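Local coordinates for cell envelope-related transcriptional attenuator domain-containing protein (Eubacterium siraeum, PDB 4OBM) that is of unknown function but belongs to the LytR-CpsA-Psr family and probably acts in the bacterial cell envelope or its regulation, at residues A[150-155]-A[171-176]. Numbering follows the deposited sequence.
Sequences AYLTLP and TVISSF
Leu152 and Val172 meet because the first torsion of each sends a branch toward the other helix: CG of Leu152 lies anti to the backbone N (chi1 -156°), and so does CG1 of Val172 (chi1 167°). The leucine and valine side chains run antiparallel as they pass, with Leu152 CD1 settling 3.6 Å from Val172 CG1 and almost as near to Val172 CB. The second methyl of the leucine works separately. Leu152 CD2 reaches Ile173 CD1 at 3.8 Å, with the isoleucine chain set roughly perpendicular to the leucine, so the fork of one residue serves two neighbours on the facing helix. This is a compact case of helix-helix packing within the LytR-CpsA-Psr family fold: the last turn of helix 145-152 rests on the middle of helix 164-181, and Phe109 of helix 102-112 touches both Leu152 and Ile173. Tyr151 adds the other flank, its CE2 approaching Val172 CG2 obliquely at 4.0 Å, while its ring also meets that of Phe143. With apolar groups filling the interface, polar ties form around it: the carbonyl O of Leu152 accepts a hydrogen bond from Asn169 ND2, tying the end of the shorter helix to the longer one, and Tyr157 OH donates a hydrogen bond to Tyr151 O.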
loop_
_atom_site.group_PDB
_atom_site.type_symbol
_atom_site.label_atom_id
_atom_site.label_comp_id
_atom_site.label_asym_id
_atom_site.label_seq_id
_atom_site.Cartn_x
_atom_site.Cartn_y
_atom_site.Cartn_z
ATOM N N ALA A 150 -8.384 11.444 -8.224
ATOM C CA ALA A 150 -8.390 11.557 -9.697
ATOM C C ALA A 150 -6.986 11.366 -10.308
ATOM O O ALA A 150 -6.841 10.654 -11.305
ATOM C CB ALA A 150 -8.967 12.897 -10.121
ATOM N N TYR A 151 -5.958 11.963 -9.691
ATOM C CA TYR A 151 -4.557 11.817 -10.126
ATOM C C TYR A 151 -4.100 10.353 -10.025
ATOM O O TYR A 151 -3.502 9.824 -10.948
ATOM C CB TYR A 151 -3.624 12.735 -9.276
ATOM C CG TYR A 151 -2.167 12.818 -9.716
ATOM C CD1 TYR A 151 -1.813 12.715 -11.061
ATOM C CD2 TYR A 151 -1.153 13.076 -8.794
ATOM C CE1 TYR A 151 -0.484 12.822 -11.473
ATOM C CE2 TYR A 151 0.180 13.193 -9.197
ATOM C CZ TYR A 151 0.510 13.057 -10.537
ATOM O OH TYR A 151 1.816 13.157 -10.949
ATOM N N LEU A 152 -4.404 9.714 -8.906
ATOM C CA LEU A 152 -4.007 8.363 -8.554
ATOM C C LEU A 152 -4.653 7.273 -9.432
ATOM O O LEU A 152 -4.052 6.202 -9.614
ATOM C CB LEU A 152 -4.390 8.147 -7.084
ATOM C CG LEU A 152 -3.628 7.083 -6.294
ATOM C CD1 LEU A 152 -2.156 7.448 -6.129
ATOM C CD2 LEU A 152 -4.286 6.854 -4.923
ATOM N N THR A 153 -5.875 7.542 -9.942
ATOM C CA THR A 153 -6.672 6.590 -10.688
ATOM C C THR A 153 -6.828 6.904 -12.203
ATOM O O THR A 153 -7.713 6.312 -12.833
ATOM C CB THR A 153 -8.064 6.454 -10.037
ATOM O OG1 THR A 153 -8.741 7.700 -10.108
ATOM C CG2 THR A 153 -7.989 5.992 -8.597
ATOM N N LEU A 154 -5.967 7.770 -12.799
ATOM C CA LEU A 154 -6.046 8.054 -14.235
ATOM C C LEU A 154 -5.829 6.786 -15.060
ATOM O O LEU A 154 -4.835 6.073 -14.862
ATOM C CB LEU A 154 -5.043 9.119 -14.679
ATOM C CG LEU A 154 -5.386 10.571 -14.445
ATOM C CD1 LEU A 154 -4.148 11.411 -14.629
ATOM C CD2 LEU A 154 -6.516 11.043 -15.361
ATOM N N PRO A 155 -6.732 6.510 -16.019
ATOM C CA PRO A 155 -6.588 5.292 -16.838
ATOM C C PRO A 155 -5.381 5.344 -17.790
ATOM O O PRO A 155 -4.921 4.297 -18.253
ATOM C CB PRO A 155 -7.912 5.235 -17.615
ATOM C CG PRO A 155 -8.856 6.171 -16.881
ATOM C CD PRO A 155 -7.966 7.247 -16.360
ATOM N N THR A 171 4.697 6.216 -5.193
ATOM C CA THR A 171 5.281 7.517 -4.914
ATOM C C THR A 171 4.280 8.442 -4.223
ATOM O O THR A 171 4.618 9.031 -3.206
ATOM C CB THR A 171 5.769 8.114 -6.259
ATOM O OG1 THR A 171 6.756 7.248 -6.813
ATOM C CG2 THR A 171 6.343 9.509 -6.116
ATOM N N VAL A 172 3.083 8.614 -4.804
ATOM C CA VAL A 172 2.032 9.484 -4.266
ATOM C C VAL A 172 1.586 8.978 -2.860
ATOM O O VAL A 172 1.445 9.789 -1.943
ATOM C CB VAL A 172 0.857 9.582 -5.281
ATOM C CG1 VAL A 172 -0.388 10.194 -4.664
ATOM C CG2 VAL A 172 1.278 10.366 -6.515
ATOM N N ILE A 173 1.415 7.654 -2.687
ATOM C CA ILE A 173 1.021 7.079 -1.393
ATOM C C ILE A 173 2.173 7.229 -0.378
ATOM O O ILE A 173 1.895 7.515 0.796
ATOM C CB ILE A 173 0.476 5.608 -1.529
ATOM C CG1 ILE A 173 -0.852 5.573 -2.334
ATOM C CG2 ILE A 173 0.321 4.877 -0.173
ATOM C CD1 ILE A 173 -2.002 6.559 -1.882
ATOM N N SER A 174 3.447 7.101 -0.829
ATOM C CA SER A 174 4.630 7.303 0.023
ATOM C C SER A 174 4.649 8.726 0.572
ATOM O O SER A 174 4.876 8.943 1.765
ATOM C CB SER A 174 5.910 7.040 -0.760
ATOM O OG SER A 174 6.190 5.655 -0.835
ATOM N N SER A 175 4.375 9.693 -0.318
ATOM C CA SER A 175 4.320 11.118 -0.005
ATOM C C SER A 175 3.187 11.409 0.985
ATOM O O SER A 175 3.400 12.153 1.934
ATOM C CB SER A 175 4.145 11.929 -1.283
ATOM O OG SER A 175 5.279 11.830 -2.124
ATOM N N PHE A 176 2.016 10.793 0.787
ATOM C CA PHE A 176 0.832 10.907 1.662
ATOM C C PHE A 176 1.127 10.414 3.096
ATOM O O PHE A 176 0.709 11.060 4.057
ATOM C CB PHE A 176 -0.362 10.121 1.054
ATOM C CG PHE A 176 -1.576 10.009 1.950
ATOM C CD1 PHE A 176 -2.358 11.126 2.236
ATOM C CD2 PHE A 176 -1.934 8.788 2.513
ATOM C CE1 PHE A 176 -3.466 11.025 3.087
ATOM C CE2 PHE A 176 -3.033 8.695 3.370
ATOM C CZ PHE A 176 -3.798 9.810 3.643
#